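Local coordinates for protein choline kinase (Cryptosporidium parvum, PDB 3MES) that probably phosphorylates choline and ethanolamine with ATP and magnesium, as other choline/ethanolamine kinases do, and binds ADP in the crystal, at residues 357-362 / 418-423; 251-254 / 259-262. All coordinates share one frame; numbering follows the deposited sequence.

Contact 1 of 2, residues 357-362 / 418-423; sequences TKAVEV and NSWLFN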
# COMPACT_ATOMS: atom_id res chain seq x y z
N THR B 357 -20.88 1.79 5.59
CA THR B 357 -20.98 1.10 4.31
C THR B 357 -22.33 1.36 3.64
O THR B 357 -22.39 1.64 2.44
CB THR B 357 -20.78 -0.42 4.47
OG1 THR B 357 -19.50 -0.66 5.07
CG2 THR B 357 -20.83 -1.10 3.11
N LYS B 358 -23.41 1.28 4.41
CA LYS B 358 -24.74 1.49 3.86
C LYS B 358 -25.01 2.97 3.61
O LYS B 358 -25.74 3.33 2.69
CB LYS B 358 -25.81 0.88 4.77
CG LYS B 358 -25.91 1.52 6.14
CD LYS B 358 -26.41 0.53 7.20
CE LYS B 358 -27.84 0.10 6.94
NZ LYS B 358 -28.40 -0.66 8.10
N ALA B 359 -24.41 3.82 4.43
CA ALA B 359 -24.52 5.27 4.24
C ALA B 359 -23.82 5.70 2.96
O ALA B 359 -24.34 6.54 2.22
CB ALA B 359 -23.94 6.01 5.44
N VAL B 360 -22.65 5.12 2.69
CA VAL B 360 -21.88 5.45 1.50
C VAL B 360 -22.66 5.12 0.23
O VAL B 360 -22.45 5.74 -0.81
CB VAL B 360 -20.53 4.71 1.47
CG1 VAL B 360 -19.90 4.81 0.10
CG2 VAL B 360 -19.60 5.25 2.54
N GLU B 361 -23.54 4.13 0.32
CA GLU B 361 -24.35 3.73 -0.83
C GLU B 361 -25.20 4.88 -1.35
O GLU B 361 -25.41 5.02 -2.56
CB GLU B 361 -25.25 2.54 -0.46
CG GLU B 361 -24.53 1.21 -0.42
CD GLU B 361 -23.95 0.83 -1.77
OE1 GLU B 361 -22.72 0.99 -1.96
OE2 GLU B 361 -24.72 0.38 -2.65
N VAL B 362 -25.68 5.72 -0.44
CA VAL B 362 -26.51 6.86 -0.81
C VAL B 362 -25.77 7.80 -1.76
O VAL B 362 -26.33 8.28 -2.74
CB VAL B 362 -26.95 7.65 0.43
CG1 VAL B 362 -27.40 9.05 0.04
CG2 VAL B 362 -28.06 6.90 1.17
N ASN B 418 -33.65 8.70 6.80
CA ASN B 418 -34.34 8.91 8.07
C ASN B 418 -35.07 7.68 8.61
O ASN B 418 -35.60 7.71 9.72
CB ASN B 418 -35.29 10.11 7.99
CG ASN B 418 -36.33 9.96 6.89
OD1 ASN B 418 -36.58 8.86 6.40
ND2 ASN B 418 -36.93 11.07 6.50
N SER B 419 -35.09 6.60 7.83
CA SER B 419 -35.79 5.39 8.25
C SER B 419 -34.88 4.39 8.97
O SER B 419 -35.35 3.36 9.45
CB SER B 419 -36.47 4.71 7.06
OG SER B 419 -35.52 4.18 6.15
N TRP B 420 -33.59 4.70 9.06
CA TRP B 420 -32.65 3.80 9.74
C TRP B 420 -31.49 4.53 10.41
O TRP B 420 -31.12 4.21 11.54
CB TRP B 420 -32.12 2.73 8.77
CG TRP B 420 -31.19 3.26 7.71
CD1 TRP B 420 -31.53 3.71 6.47
CD2 TRP B 420 -29.76 3.37 7.80
NE1 TRP B 420 -30.40 4.10 5.78
CE2 TRP B 420 -29.31 3.90 6.58
CE3 TRP B 420 -28.83 3.07 8.80
CZ2 TRP B 420 -27.96 4.15 6.32
CZ3 TRP B 420 -27.49 3.31 8.54
CH2 TRP B 420 -27.07 3.85 7.32
N LEU B 421 -30.91 5.51 9.71
CA LEU B 421 -29.72 6.20 10.19
C LEU B 421 -29.82 6.65 11.65
O LEU B 421 -28.84 6.58 12.39
CB LEU B 421 -29.40 7.40 9.30
CG LEU B 421 -28.14 8.19 9.64
CD1 LEU B 421 -26.90 7.30 9.60
CD2 LEU B 421 -27.98 9.38 8.71
N PHE B 422 -30.99 7.11 12.06
CA PHE B 422 -31.16 7.67 13.39
C PHE B 422 -31.71 6.66 14.40
O PHE B 422 -31.99 7.01 15.55
CB PHE B 422 -32.07 8.91 13.34
CG PHE B 422 -31.68 9.90 12.28
CD1 PHE B 422 -30.49 10.60 12.36
CD2 PHE B 422 -32.51 10.13 11.20
CE1 PHE B 422 -30.13 11.50 11.38
CE2 PHE B 422 -32.16 11.04 10.22
CZ PHE B 422 -30.96 11.72 10.31
N ASN B 423 -31.85 5.41 13.97
CA ASN B 423 -32.38 4.36 14.85
C ASN B 423 -31.25 3.47 15.38
O ASN B 423 -30.92 3.52 16.56
CB ASN B 423 -33.42 3.53 14.11
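A cation-pi contact between Lys358 and Trp420 joins helix 351-362, in the helical part of this kinase-like fold, to the C-terminal tail. Trp420 sits at the first position of a type I beta turn, closed by Asn423 N bonding to Trp420 O at 2.8 Å. Its indole reaches from the turn to the helix, and Lys358 runs across one face of it. The lysine chain and the indole run antiparallel, each passing the other. Lys358 CE lies over the six-membered ring of Trp420, 3.6 Å from its centroid and 12° off the normal, which makes a CH-pi contact. The cation-pi contact is off-centre: Lys358 NZ is 4.3 Å from the centroid of the Trp420 six-membered ring. A bend at chi3 (-66°) lays the end of the lysine along the ring. On the opposite face, Leu421 CB stands over the middle of the ring. The indole is therefore sandwiched between the lysine chain and its own neighbour in the turn. Trp420 NE1 hydrogen-bonds to Ile414 O, which, with the packing on both faces, limits the ring's rotation. Ala359 N lies near the ring plane, 3.9 Å from Trp420 CH2. Ala359 CB adds an apolar touch on Trp420 CH2 at 4.2 Å.

Contact 2 of 2, residues 251-254 / 259-262; sequences LELK and AFSL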
# COMPACT_ATOMS: atom_id res chain seq x y z
N LEU B 251 -22.87 18.77 10.33
CA LEU B 251 -22.15 18.40 11.55
C LEU B 251 -22.92 17.38 12.37
O LEU B 251 -22.33 16.51 13.01
CB LEU B 251 -21.84 19.64 12.39
CG LEU B 251 -20.84 20.65 11.83
CD1 LEU B 251 -20.72 21.86 12.74
CD2 LEU B 251 -19.47 20.01 11.61
N GLU B 252 -24.24 17.49 12.36
CA GLU B 252 -25.09 16.54 13.07
C GLU B 252 -24.96 15.16 12.42
O GLU B 252 -24.86 14.15 13.11
CB GLU B 252 -26.55 16.99 13.07
CG GLU B 252 -27.47 16.11 13.90
CD GLU B 252 -28.94 16.45 13.72
OE1 GLU B 252 -29.26 17.33 12.89
OE2 GLU B 252 -29.77 15.82 14.41
N LEU B 253 -24.96 15.13 11.09
CA LEU B 253 -24.86 13.88 10.36
C LEU B 253 -23.53 13.17 10.58
O LEU B 253 -23.47 11.94 10.61
CB LEU B 253 -25.11 14.11 8.87
CG LEU B 253 -26.56 13.89 8.40
CD1 LEU B 253 -27.54 14.40 9.44
CD2 LEU B 253 -26.80 14.54 7.04
N LYS B 254 -22.46 13.95 10.72
CA LYS B 254 -21.14 13.38 10.99
C LYS B 254 -21.14 12.59 12.30
O LYS B 254 -20.44 11.59 12.44
CB LYS B 254 -20.06 14.47 11.04
CG LYS B 254 -18.71 13.97 11.52
CD LYS B 254 -17.73 15.12 11.71
CE LYS B 254 -17.54 15.90 10.41
NZ LYS B 254 -16.70 17.11 10.61
N ALA B 259 -19.24 8.89 7.18
CA ALA B 259 -19.64 9.04 5.78
C ALA B 259 -19.96 10.50 5.50
O ALA B 259 -19.75 11.00 4.39
CB ALA B 259 -20.84 8.16 5.47
N PHE B 260 -20.47 11.20 6.51
CA PHE B 260 -20.85 12.60 6.36
C PHE B 260 -19.77 13.50 6.94
O PHE B 260 -19.99 14.68 7.22
CB PHE B 260 -22.21 12.85 7.01
CG PHE B 260 -23.33 12.04 6.41
CD1 PHE B 260 -23.97 12.47 5.26
CD2 PHE B 260 -23.72 10.85 6.99
CE1 PHE B 260 -25.00 11.73 4.71
CE2 PHE B 260 -24.75 10.10 6.44
CZ PHE B 260 -25.38 10.54 5.29
N SER B 261 -18.58 12.93 7.11
CA SER B 261 -17.43 13.68 7.55
C SER B 261 -16.98 14.63 6.44
O SER B 261 -17.11 14.30 5.25
CB SER B 261 -16.30 12.72 7.92
OG SER B 261 -15.21 13.41 8.50
N LEU B 262 -16.48 15.79 6.82
CA LEU B 262 -16.00 16.76 5.84
C LEU B 262 -14.50 16.59 5.62
O LEU B 262 -13.70 16.82 6.52
CB LEU B 262 -16.32 18.18 6.28
CG LEU B 262 -17.82 18.51 6.25
CD1 LEU B 262 -18.06 19.97 6.58
CD2 LEU B 262 -18.39 18.15 4.89
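Leu253 and Phe260 make the apolar half of this contact. Their side chains cross at a slant, with Leu253 CB 3.7 Å from Phe260 CB. Further out, Leu253 CD2 lies over one face of the phenyl ring. Leu253 CD2 is 4.2 Å from the Phe260 ring centroid and 23° off its normal, a CH-pi contact offset toward the rim. Lys254 makes the other half. Its chain leaves the helix with CG anti to the backbone N (chi1 171°) and lies along the backbone of 260-262. There Lys254 CE rests 3.6 Å from Ser261 CA and 3.7 Å from Leu262 N. Nearer the helix, Lys254 CB packs against Phe260 O at 3.8 Å. The next shell adds support on both sides. Leu253 also leans on Met240, and the Phe260 ring meets Phe363 with the planes at about 55°. Backbone hydrogen bonds tie Ala259 to Gly295 and Ser261 to Ala294. The chain after helix 247-254 thus turns back to pack on the helix just before strand 262-265. Shape fit and the burial of carbon surface, including the lysine methylenes, therefore hold the two segments together, while the backbone of 259-262 bonds outward to Gly295 and Ala294.

How the contacts relate
The two contacts are neighbours in the helical part of the chain, with centres about 12 Å apart. Both segments of contact 2 come earlier in the chain than either segment of contact 1. They meet directly. Ala359 CB of helix 351-362 packs on Ala259 CB at 3.8 Å, and Leu421 CD2 of the C-terminal tail packs on Phe260 CE2 at 4.0 Å. The segment 259-262 therefore has helix 247-254, helix 351-362 and the tail as neighbours. Contact 2 is local, closing a short loop; contact 1 brings together segments 56 residues apart. Together they pack the tail against this part of the fold, away from the ADP, decamethonium and magnesium sites.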